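Local coordinates for protein probable fumarate reductase Ifc3 (Shewanella frigidimarina, PDB 1QO8) that reduces fumarate to succinate in vitro, essentially in one direction, carrying one FAD and four covalently bound c-type hemes in each subunit, at residues V180-K183 with V184-I188; G429-L433 with E434-K438; L482-Q486 with S487-A491; D547-V550 with F551-A555. All blocks are in the same frame, centred on the assembly; numbering follows the deposited sequence.

Interaction 1 (V180-K183 with V184-I188)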
# COMPACT_ATOMS: atom_id res chain seq x y z
N VAL A 180 -1.71 -25.57 33.07
CA VAL A 180 -1.97 -25.38 31.66
C VAL A 180 -0.81 -25.95 30.84
O VAL A 180 0.35 -25.57 30.98
CB VAL A 180 -2.24 -23.89 31.37
CG1 VAL A 180 -2.14 -23.65 29.88
CG2 VAL A 180 -3.58 -23.45 31.91
N GLU A 181 -1.12 -26.91 29.99
CA GLU A 181 -0.15 -27.43 29.03
C GLU A 181 -0.21 -26.61 27.74
O GLU A 181 -1.31 -26.29 27.27
CB GLU A 181 -0.41 -28.90 28.80
CG GLU A 181 -1.10 -29.41 27.56
CD GLU A 181 -1.31 -30.92 27.61
OE1 GLU A 181 -1.51 -31.46 28.73
OE2 GLU A 181 -1.30 -31.57 26.53
N ASP A 182 0.91 -26.21 27.17
CA ASP A 182 0.93 -25.41 25.96
C ASP A 182 2.20 -25.81 25.23
O ASP A 182 3.04 -26.49 25.83
CB ASP A 182 0.92 -23.94 26.30
CG ASP A 182 0.73 -22.94 25.17
OD1 ASP A 182 0.33 -23.38 24.06
OD2 ASP A 182 0.93 -21.72 25.44
N LYS A 183 2.31 -25.57 23.94
CA LYS A 183 3.48 -25.95 23.16
C LYS A 183 3.75 -24.80 22.18
O LYS A 183 2.81 -24.16 21.71
CB LYS A 183 3.33 -27.21 22.29
CG LYS A 183 2.91 -28.45 23.04
CD LYS A 183 2.67 -29.66 22.15
CE LYS A 183 1.98 -30.77 22.94
NZ LYS A 183 3.01 -31.70 23.53
N VAL A 184 5.01 -24.60 21.91
CA VAL A 184 5.44 -23.58 20.98
C VAL A 184 4.72 -23.70 19.65
O VAL A 184 4.30 -22.69 19.08
CB VAL A 184 6.95 -23.65 20.80
CG1 VAL A 184 7.40 -22.82 19.60
CG2 VAL A 184 7.67 -23.12 22.02
N GLU A 185 4.50 -24.92 19.16
CA GLU A 185 3.87 -25.15 17.87
C GLU A 185 2.42 -24.72 17.98
O GLU A 185 1.90 -24.28 16.97
CB GLU A 185 3.98 -26.60 17.35
CG GLU A 185 4.15 -27.65 18.45
CD GLU A 185 5.54 -27.58 19.09
OE1 GLU A 185 6.56 -27.79 18.41
OE2 GLU A 185 5.62 -27.28 20.29
N TRP A 186 1.77 -24.88 19.13
CA TRP A 186 0.40 -24.41 19.27
C TRP A 186 0.31 -22.89 19.17
O TRP A 186 -0.58 -22.33 18.51
CB TRP A 186 -0.14 -24.95 20.59
CG TRP A 186 -0.32 -26.45 20.56
CD1 TRP A 186 -0.14 -27.32 19.53
CD2 TRP A 186 -0.80 -27.25 21.66
NE1 TRP A 186 -0.42 -28.60 19.89
CE2 TRP A 186 -0.84 -28.59 21.20
CE3 TRP A 186 -1.13 -26.97 22.99
CZ2 TRP A 186 -1.23 -29.65 22.04
CZ3 TRP A 186 -1.53 -28.02 23.81
CH2 TRP A 186 -1.57 -29.34 23.33
N PHE A 187 1.22 -22.22 19.87
CA PHE A 187 1.33 -20.75 19.77
C PHE A 187 1.53 -20.34 18.31
O PHE A 187 0.91 -19.43 17.76
CB PHE A 187 2.52 -20.28 20.64
CG PHE A 187 2.72 -18.80 20.78
CD1 PHE A 187 2.92 -17.98 19.68
CD2 PHE A 187 2.66 -18.18 22.01
CE1 PHE A 187 3.09 -16.60 19.80
CE2 PHE A 187 2.82 -16.80 22.15
CZ PHE A 187 3.01 -16.00 21.04
N ILE A 188 2.50 -21.00 17.65
CA ILE A 188 2.80 -20.73 16.25
C ILE A 188 1.63 -20.95 15.34
O ILE A 188 1.21 -19.96 14.70
CB ILE A 188 4.05 -21.49 15.79
CG1 ILE A 188 5.25 -20.90 16.55
CG2 ILE A 188 4.34 -21.42 14.29
CD1 ILE A 188 6.44 -21.86 16.51

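Interaction 2 (G429-L433 with E434-K438). With HEM (protoporphyrin IX containing Fe), chain C.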
# COMPACT_ATOMS: atom_id res chain seq x y z
N GLY A 429 -18.56 0.68 35.23
CA GLY A 429 -17.23 1.29 34.93
C GLY A 429 -17.41 2.31 33.80
O GLY A 429 -16.84 3.41 33.92
N TYR A 430 -18.27 2.05 32.80
CA TYR A 430 -18.42 3.01 31.73
C TYR A 430 -19.06 4.28 32.32
O TYR A 430 -18.73 5.43 31.99
CB TYR A 430 -19.15 2.54 30.50
CG TYR A 430 -18.61 1.30 29.80
CD1 TYR A 430 -17.24 1.08 29.75
CD2 TYR A 430 -19.45 0.38 29.16
CE1 TYR A 430 -16.71 -0.06 29.16
CE2 TYR A 430 -18.91 -0.73 28.53
CZ TYR A 430 -17.59 -0.96 28.53
OH TYR A 430 -16.97 -2.05 27.93
N ASP A 431 -20.02 4.02 33.21
CA ASP A 431 -20.76 5.06 33.86
C ASP A 431 -19.72 5.93 34.65
O ASP A 431 -19.90 7.11 34.69
CB ASP A 431 -21.76 4.52 34.84
CG ASP A 431 -22.85 5.48 35.24
OD1 ASP A 431 -23.05 6.52 34.57
OD2 ASP A 431 -23.58 5.22 36.21
N HIS A 432 -18.81 5.37 35.39
CA HIS A 432 -17.83 6.11 36.18
C HIS A 432 -16.93 6.94 35.24
O HIS A 432 -16.57 8.05 35.55
CB HIS A 432 -16.82 5.20 36.91
CG HIS A 432 -17.41 4.40 38.01
ND1 HIS A 432 -16.89 3.19 38.47
CD2 HIS A 432 -18.55 4.66 38.74
CE1 HIS A 432 -17.71 2.77 39.46
NE2 HIS A 432 -18.71 3.65 39.64
N LEU A 433 -16.67 6.48 34.02
CA LEU A 433 -16.02 7.22 32.96
C LEU A 433 -16.88 8.23 32.29
O LEU A 433 -16.44 8.80 31.28
CB LEU A 433 -15.37 6.26 31.94
CG LEU A 433 -14.33 5.37 32.61
CD1 LEU A 433 -13.66 4.41 31.60
CD2 LEU A 433 -13.25 6.21 33.33
N GLU A 434 -18.08 8.46 32.78
CA GLU A 434 -19.06 9.34 32.21
C GLU A 434 -19.36 9.02 30.75
O GLU A 434 -19.85 9.89 30.01
CB GLU A 434 -18.65 10.84 32.37
CG GLU A 434 -18.32 11.22 33.83
CD GLU A 434 -17.78 12.65 33.94
OE1 GLU A 434 -17.80 13.54 33.06
OE2 GLU A 434 -17.35 13.04 35.01
N MET A 435 -19.36 7.75 30.38
CA MET A 435 -19.76 7.41 28.99
C MET A 435 -21.24 7.17 28.75
O MET A 435 -21.77 7.17 27.60
CB MET A 435 -18.93 6.16 28.66
CG MET A 435 -17.43 6.60 28.46
SD MET A 435 -16.54 4.99 28.35
CE MET A 435 -17.02 4.47 26.67
N LEU A 436 -21.98 6.99 29.86
CA LEU A 436 -23.43 6.65 29.65
C LEU A 436 -24.31 7.86 29.68
O LEU A 436 -24.30 8.60 30.71
CB LEU A 436 -23.88 5.74 30.80
CG LEU A 436 -23.08 4.45 30.95
CD1 LEU A 436 -23.83 3.58 31.94
CD2 LEU A 436 -22.78 3.85 29.55
N TYR A 437 -25.15 8.05 28.68
CA TYR A 437 -26.31 8.92 28.79
C TYR A 437 -27.41 8.20 29.59
O TYR A 437 -27.45 6.96 29.53
CB TYR A 437 -26.88 9.20 27.40
CG TYR A 437 -25.97 10.13 26.58
CD1 TYR A 437 -24.74 9.74 26.11
CD2 TYR A 437 -26.43 11.42 26.29
CE1 TYR A 437 -23.94 10.59 25.34
CE2 TYR A 437 -25.65 12.30 25.54
CZ TYR A 437 -24.42 11.88 25.10
OH TYR A 437 -23.67 12.78 24.35
N LYS A 438 -28.29 8.92 30.27
CA LYS A 438 -29.30 8.18 31.04
C LYS A 438 -30.59 8.96 31.15
O LYS A 438 -30.56 10.14 30.89
CB LYS A 438 -28.86 7.76 32.42
CG LYS A 438 -28.36 8.83 33.34
CD LYS A 438 -27.62 8.18 34.53
CE LYS A 438 -26.29 7.58 34.05
NZ LYS A 438 -25.19 7.78 35.04
CHA HEM C . -9.17 3.89 31.61
CHB HEM C . -8.97 8.17 33.90
CHC HEM C . -6.02 9.63 30.36
CHD HEM C . -7.27 5.82 27.63
C1A HEM C . -9.34 4.84 32.58
C2A HEM C . -9.94 4.72 33.90
C3A HEM C . -9.87 5.88 34.52
C4A HEM C . -9.25 6.83 33.59
CMA HEM C . -10.39 6.33 35.91
CAA HEM C . -10.61 3.41 34.42
CBA HEM C . -9.67 2.54 35.29
CGA HEM C . -8.61 1.91 34.43
O1A HEM C . -7.42 2.26 34.72
O2A HEM C . -8.95 1.11 33.50
C1B HEM C . -7.99 8.87 33.21
C2B HEM C . -7.32 10.08 33.67
C3B HEM C . -6.49 10.44 32.71
C4B HEM C . -6.60 9.53 31.60
CMB HEM C . -7.58 10.67 35.05
CAB HEM C . -5.39 11.59 32.67
CBB HEM C . -4.88 12.08 33.80
C1C HEM C . -6.15 8.80 29.27
C2C HEM C . -5.48 8.91 27.98
C3C HEM C . -5.81 7.84 27.26
C4C HEM C . -6.68 7.01 28.06
CMC HEM C . -4.61 10.12 27.64
CAC HEM C . -5.35 7.37 25.83
CBC HEM C . -4.12 7.57 25.37
C1D HEM C . -7.86 4.94 28.49
C2D HEM C . -8.27 3.57 28.13
C3D HEM C . -8.78 3.04 29.23
C4D HEM C . -8.73 4.01 30.30
CMD HEM C . -8.10 2.97 26.72
CAD HEM C . -9.40 1.60 29.42
CBD HEM C . -10.90 1.64 29.48
CGD HEM C . -11.67 0.32 29.73
O1D HEM C . -11.30 -0.73 29.16
O2D HEM C . -12.66 0.33 30.49
NA HEM C . -8.87 6.15 32.46
NB HEM C . -7.55 8.58 31.94
NC HEM C . -6.87 7.63 29.28
ND HEM C . -8.16 5.18 29.80
FE HEM C . -7.78 6.86 30.90
O HOH W 1 -22.28 8.28 32.52

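Interaction 3 (L482-Q486 with S487-A491)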
# COMPACT_ATOMS: atom_id res chain seq x y z
N LEU A 482 -33.00 -9.80 28.24
CA LEU A 482 -33.45 -8.78 29.19
C LEU A 482 -34.21 -7.89 28.27
O LEU A 482 -33.75 -7.62 27.17
CB LEU A 482 -32.21 -7.92 29.69
CG LEU A 482 -31.22 -8.53 30.68
CD1 LEU A 482 -30.06 -7.58 31.18
CD2 LEU A 482 -31.97 -8.98 31.95
N ASN A 483 -35.25 -7.29 28.74
CA ASN A 483 -36.02 -6.27 28.10
C ASN A 483 -35.59 -4.94 28.72
O ASN A 483 -34.71 -4.93 29.57
CB ASN A 483 -37.45 -6.56 28.65
CG ASN A 483 -37.25 -6.35 30.17
OD1 ASN A 483 -36.37 -6.99 30.79
ND2 ASN A 483 -37.87 -5.57 30.97
N MET A 484 -36.30 -3.90 28.43
CA MET A 484 -36.03 -2.54 28.86
C MET A 484 -37.35 -2.06 29.47
O MET A 484 -38.21 -1.50 28.78
CB MET A 484 -35.57 -1.71 27.64
CG MET A 484 -34.14 -2.11 27.23
SD MET A 484 -33.49 -1.12 25.84
CE MET A 484 -33.47 0.46 26.62
N THR A 485 -37.49 -2.29 30.76
CA THR A 485 -38.66 -1.91 31.53
C THR A 485 -38.25 -1.35 32.88
O THR A 485 -39.15 -0.79 33.52
CB THR A 485 -39.50 -3.18 31.89
OG1 THR A 485 -38.58 -4.13 32.44
CG2 THR A 485 -40.15 -3.82 30.68
N GLN A 486 -36.97 -1.46 33.31
CA GLN A 486 -36.68 -0.94 34.66
C GLN A 486 -35.71 0.24 34.64
O GLN A 486 -34.59 0.27 34.05
CB GLN A 486 -36.08 -2.09 35.45
CG GLN A 486 -37.05 -3.27 35.66
CD GLN A 486 -36.40 -4.25 36.62
OE1 GLN A 486 -35.52 -3.81 37.38
NE2 GLN A 486 -36.75 -5.53 36.60
N SER A 487 -36.18 1.33 35.18
CA SER A 487 -35.50 2.62 35.12
C SER A 487 -34.40 2.94 36.05
O SER A 487 -34.48 2.02 36.87
CB SER A 487 -36.63 3.65 35.12
OG SER A 487 -36.46 4.69 36.03
N PRO A 488 -33.19 3.31 35.61
CA PRO A 488 -32.99 4.36 34.66
C PRO A 488 -32.72 3.60 33.33
O PRO A 488 -32.36 2.43 33.37
CB PRO A 488 -31.83 5.26 35.00
CG PRO A 488 -31.37 4.84 36.34
CD PRO A 488 -32.17 3.62 36.64
N TYR A 489 -32.83 4.25 32.20
CA TYR A 489 -32.43 3.71 30.92
C TYR A 489 -31.12 4.39 30.46
O TYR A 489 -30.92 5.54 30.80
CB TYR A 489 -33.51 3.89 29.86
CG TYR A 489 -34.84 3.25 30.34
CD1 TYR A 489 -35.71 3.97 31.11
CD2 TYR A 489 -35.13 1.95 30.05
CE1 TYR A 489 -36.89 3.36 31.56
CE2 TYR A 489 -36.30 1.34 30.46
CZ TYR A 489 -37.18 2.08 31.22
OH TYR A 489 -38.33 1.45 31.66
N TYR A 490 -30.25 3.63 29.80
CA TYR A 490 -28.89 4.07 29.54
C TYR A 490 -28.54 3.98 28.06
O TYR A 490 -29.08 3.08 27.41
CB TYR A 490 -27.91 3.12 30.25
CG TYR A 490 -27.99 3.26 31.75
CD1 TYR A 490 -27.27 4.20 32.47
CD2 TYR A 490 -28.86 2.40 32.44
CE1 TYR A 490 -27.41 4.28 33.86
CE2 TYR A 490 -28.99 2.44 33.81
CZ TYR A 490 -28.25 3.39 34.50
OH TYR A 490 -28.39 3.42 35.87
N ALA A 491 -27.58 4.81 27.63
CA ALA A 491 -26.99 4.61 26.29
C ALA A 491 -25.51 5.02 26.22
O ALA A 491 -25.11 6.02 26.84
CB ALA A 491 -27.74 5.45 25.28

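Interaction 4 (D547-V550 with F551-A555). With FAD (flavin-adenine dinucleotide), chain G.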
# COMPACT_ATOMS: atom_id res chain seq x y z
N ASP A 547 5.13 -9.10 20.79
CA ASP A 547 5.95 -8.58 19.69
C ASP A 547 6.77 -7.38 20.16
O ASP A 547 7.96 -7.38 19.94
CB ASP A 547 4.96 -8.18 18.58
CG ASP A 547 5.56 -7.51 17.36
OD1 ASP A 547 6.75 -7.66 17.04
OD2 ASP A 547 4.76 -6.80 16.69
N THR A 548 6.27 -6.38 20.84
CA THR A 548 7.08 -5.22 21.25
C THR A 548 8.19 -5.66 22.20
O THR A 548 9.32 -5.15 22.09
CB THR A 548 6.26 -4.09 21.89
OG1 THR A 548 5.74 -4.61 23.15
CG2 THR A 548 5.08 -3.67 21.02
N VAL A 549 7.94 -6.70 23.02
CA VAL A 549 9.00 -7.13 23.91
C VAL A 549 10.04 -7.95 23.15
O VAL A 549 11.26 -7.73 23.19
CB VAL A 549 8.50 -7.94 25.13
CG1 VAL A 549 9.67 -8.40 25.97
CG2 VAL A 549 7.56 -7.05 25.95
N VAL A 550 9.60 -8.99 22.47
CA VAL A 550 10.53 -9.90 21.84
C VAL A 550 11.35 -9.16 20.76
O VAL A 550 12.56 -9.36 20.67
CB VAL A 550 9.77 -11.06 21.23
CG1 VAL A 550 10.61 -11.86 20.24
CG2 VAL A 550 9.22 -12.01 22.29
N PHE A 551 10.72 -8.41 19.86
CA PHE A 551 11.48 -7.87 18.73
C PHE A 551 12.08 -6.54 19.17
O PHE A 551 13.04 -6.04 18.57
CB PHE A 551 10.62 -7.74 17.46
CG PHE A 551 10.47 -9.10 16.80
CD1 PHE A 551 11.52 -9.68 16.11
CD2 PHE A 551 9.26 -9.78 16.92
CE1 PHE A 551 11.39 -10.96 15.59
CE2 PHE A 551 9.12 -11.05 16.36
CZ PHE A 551 10.18 -11.65 15.71
N GLY A 552 11.48 -5.87 20.17
CA GLY A 552 12.08 -4.65 20.72
C GLY A 552 13.46 -5.01 21.26
O GLY A 552 14.42 -4.26 21.00
N ARG A 553 13.58 -6.19 21.90
CA ARG A 553 14.84 -6.55 22.54
C ARG A 553 15.80 -7.03 21.43
O ARG A 553 17.00 -6.81 21.53
CB ARG A 553 14.72 -7.69 23.56
CG ARG A 553 13.80 -7.41 24.76
CD ARG A 553 13.53 -8.67 25.57
NE ARG A 553 14.73 -9.02 26.36
CZ ARG A 553 14.89 -10.24 26.87
NH1 ARG A 553 14.01 -11.25 26.73
NH2 ARG A 553 15.98 -10.46 27.61
N ILE A 554 15.27 -7.76 20.42
CA ILE A 554 16.13 -8.16 19.30
C ILE A 554 16.63 -6.94 18.53
O ILE A 554 17.86 -6.87 18.25
CB ILE A 554 15.42 -9.17 18.39
CG1 ILE A 554 15.27 -10.51 19.07
CG2 ILE A 554 16.24 -9.38 17.11
CD1 ILE A 554 14.25 -11.44 18.44
N ALA A 555 15.79 -5.91 18.30
CA ALA A 555 16.19 -4.74 17.55
C ALA A 555 17.31 -3.96 18.23
O ALA A 555 18.21 -3.42 17.61
CB ALA A 555 15.04 -3.72 17.38
PA FAD G . 3.53 2.47 20.74
O1A FAD G . 3.31 1.96 22.13
O2A FAD G . 2.56 3.18 20.10
O5B FAD G . 4.55 3.64 21.01
C5B FAD G . 5.24 4.37 19.91
C4B FAD G . 6.00 5.63 20.57
O4B FAD G . 6.67 6.28 19.38
C3B FAD G . 4.99 6.72 21.04
O3B FAD G . 4.98 7.09 22.35
C2B FAD G . 4.98 7.80 19.90
O2B FAD G . 4.72 9.15 20.34
C1B FAD G . 6.41 7.74 19.51
N9A FAD G . 6.66 8.22 18.15
C8A FAD G . 5.87 8.07 17.03
N7A FAD G . 6.34 8.73 16.00
C5A FAD G . 7.50 9.36 16.45
C6A FAD G . 8.43 10.30 15.83
N6A FAD G . 8.34 10.71 14.60
N1A FAD G . 9.47 10.66 16.63
C2A FAD G . 9.57 10.32 17.96
N3A FAD G . 8.74 9.47 18.61
C4A FAD G . 7.73 9.06 17.80
N1 FAD G . -2.08 -5.71 22.05
C2 FAD G . -1.84 -6.78 22.75
O2 FAD G . -1.15 -7.71 22.47
N3 FAD G . -2.43 -6.99 24.04
C4 FAD G . -3.25 -5.96 24.50
O4 FAD G . -3.81 -6.09 25.55
C4X FAD G . -3.54 -4.81 23.65
N5 FAD G . -4.39 -3.86 24.08
C5X FAD G . -4.60 -2.74 23.35
C6 FAD G . -5.49 -1.78 23.86
C7 FAD G . -5.72 -0.63 23.14
C7M FAD G . -6.65 0.44 23.62
C8 FAD G . -5.02 -0.44 21.90
C8M FAD G . -5.21 0.85 21.15
C9 FAD G . -4.13 -1.36 21.42
C9A FAD G . -3.89 -2.52 22.11
N10 FAD G . -3.03 -3.56 21.69
C10 FAD G . -2.84 -4.67 22.41
C1' FAD G . -1.99 -3.28 20.65
C2' FAD G . -0.60 -3.04 21.33
O2' FAD G . -0.99 -2.24 22.50
C3' FAD G . 0.14 -2.04 20.42
O3' FAD G . 0.32 -2.59 19.10
C4' FAD G . 1.64 -2.05 20.86
O4' FAD G . 1.60 -1.47 22.20
C5' FAD G . 2.38 -1.04 19.92
O5' FAD G . 3.73 -0.79 20.67
P FAD G . 4.87 0.04 20.05
O1P FAD G . 5.97 -0.02 21.08
O2P FAD G . 5.03 -0.50 18.78
O3P FAD G . 4.25 1.34 19.84

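Interaction 1 (V180-K183 with V184-I188)
Val184, the first residue of the helix, meets Lys183 mainly through its backbone, and its isopropyl group packs on Ala208 of helix 201-220. Glu185 bends back at chi2 (-71°), which brings its carboxylate beside the Lys183 side chain: OE2 lies 3.0 Å from Lys183 CB. The two charged ends do not meet, since the lysine stem runs off over the next side chain and its NZ then turns away, 6.1 Å from Glu185 OE2.

That side chain is Trp186. The Lys183 chain crosses one face of the indole, with CD 4.1 Å from the centroid of the five-membered ring, a CH-pi contact, and CE 3.5 Å from Trp186 CZ2. A long aliphatic stem suits this place, because it covers the aromatic face while the charged end stays at the protein surface. Glu181 lies at the ring's far end: its O is near the ring plane at the edge, 3.9 Å from Trp186 CZ3, and the carboxylate and indole planes are 11° apart. Asp182 OD1 sits 3.8 Å from Trp186 CB, but its carboxylate is held chiefly by a salt bridge to Arg238 and a hydrogen bond from Gln175.

Phe187 also packs on Ala208, while its N gives a 3.1 Å hydrogen bond to Lys183 O; Trp186 N adds a weak one. Lys183 is thus the N-cap residue of a surface helix in the flavoprotein-like region.

Interaction 2 (G429-L433 with E434-K438)
Tyr430 and Met435 are joined by the main-chain bond that closes the end of a helix. Met435 N donates to Tyr430 O at 2.9 Å, and Glu434 N donates to Asp431 O at 3.0 Å. Glu434 has positive phi (54°) and is the C-prime residue of this Schellman motif.

The charged contact is a salt bridge. Lys438 NZ approaches the syn lone pair of Asp431 OD1, modelled at 2.5 Å, shorter than usual, so the exact value is doubtful; the two side chains cross at about a right angle. Asp431 CG stands opposite its own N (chi1 -162°), which turns the carboxylate toward the strand that follows. Water 1 also lies by OD1, at 2.8 Å, and by Leu436 O, while OD2 is hydrogen-bonded to Tyr421. A short acid suits this place, where one carboxylate collects several donors.

The remaining contacts are apolar. Leu436 spreads its methyls against the last turn of the helix: CD1 meets Asp431 CB at 3.7 Å and CD2 meets Tyr430 CB at 4.0 Å. The flexible Met435 chain brings SD obliquely to the Tyr430 ring, 5.1 Å from its centroid, a Met-aromatic contact, and also against Leu433 CB. Leu433 CD2 packs on the heme at C3A (3.6 Å), and a heme propionate oxygen lies at the tyrosine ring's edge.

Tyr430 OH is hydrogen-bonded to N of Ser372, a probable fumarate- and succinate-binding residue, and Glu434 to Asp86 N. The turn takes the chain from helix 425-432 into strand 437-439, which pairs antiparallel with strand 489-505; Leu436 and Met435 rest on its Val492.

Interaction 3 (L482-Q486 with S487-A491)
Tyr489 lays its ring across the inside of the bend made by Met484, Thr485 and Gln486, so that the backbone of the loop wraps round its far end. Its CG stands opposite the carbonyl carbon (chi1 -56°), and the ring reaches back toward residues that precede it in the chain. One edge is turned to Met484: the backbone atom Met484 C lies in the ring plane, 3.7 Å from Tyr489 CE2, and Thr485 N is near that plane too.

Gln486 comes from another direction. Its carbonyl oxygen stands over one ring face, 4.1 Å above the plane and displaced toward the rim. At the end of the ring Tyr489 OH lies 3.0 Å from Thr485 O. Tyrosine suits this site because its flat body can fill the inside of the turn while its hydroxyl sits among peptide groups.

The Met484 side chain runs obliquely to that of Tyr489. It folds at chi3 (64°), which carries the methyl back to the rim of the tyrosine ring, CE to Tyr489 CD2 being 4.1 Å. The bendable thioether lets one residue touch the ring both by its backbone and by its tip.

Asp417 OD2 accepts hydrogen bonds from Thr485 N and Gln486 N, and Ser487 OG bonds to Asp440 O. The loop follows helix 453-469, against which Met484 packs at Val460, and leads into strand 489-505; Tyr489 is covered by Val442 and Leu445 of helix 442-448, and that strand runs between strands 412-417 and 437-439.

Interaction 4 (D547-V550 with F551-A555)
Phe551 presents one ring face to Val550: CG1 of the valine stands 15° off the ring normal and 4.3 Å from the centroid, a CH-pi contact between neighbours in the chain. Val550 CG1 lies opposite its own backbone N (chi1 165°), which points this methyl along the helix, where it also meets Ile554 CD1 at 4.1 Å. Valine and isoleucine lie side by side here, two aliphatic side chains that suit the buried helix face.

On the preceding turn Asp547 approaches the same ring. OD1 comes obliquely to Phe551 CD2, 3.3 Å away, with the carboxylate and ring planes 76° apart.

Val549 and Arg553 also point the same way. The arginine stem passes close to the helix backbone, CG lying 3.0 Å from Val549 O, and CD touches Val549 CG1; the guanidinium makes a cation-pi contact with Trp217.

Main-chain bonds join the turns, the one from Phe551 N to Asp547 O being 2.9 Å. Gly552 N gives a weak bond to Thr548 O. Having no side chain, Gly552 can also bring its CA to 3.1 Å from Thr548 O.

Thr548 faces the cofactor, its CG2 3.2 Å from FAD O5', while OG1 bonds to Ile545 O and Ser131. Helix 543-563 thus packs against helix 131-143, whose start carries the last glycine of a probable Rossmann-type GxGxxG motif, and forms part of the FAD-binding site.

How the interactions relate
Interaction 4 is buried and lines the FAD site, whereas interaction 1 is a surface contact at a helix start; interactions 2 and 3 are partly buried. Helix 201-220 serves both 1 and 4, whose nearest atoms are about 7 Å apart. Only interactions 2 and 3 touch: Tyr437 N lies 2.7 Å from Ala491 O, a probable hydrogen bond between neighbouring strands of one sheet, and Leu436 and Lys438 pack on Tyr490. Chemistry follows place. An exposed lysine over an indole marks interaction 1, a helix end whose leucine meets a heme and, away from that heme, a salt bridge mark 2, a tyrosine enclosed by backbone marks 3, and mainly apolar packing marks 4.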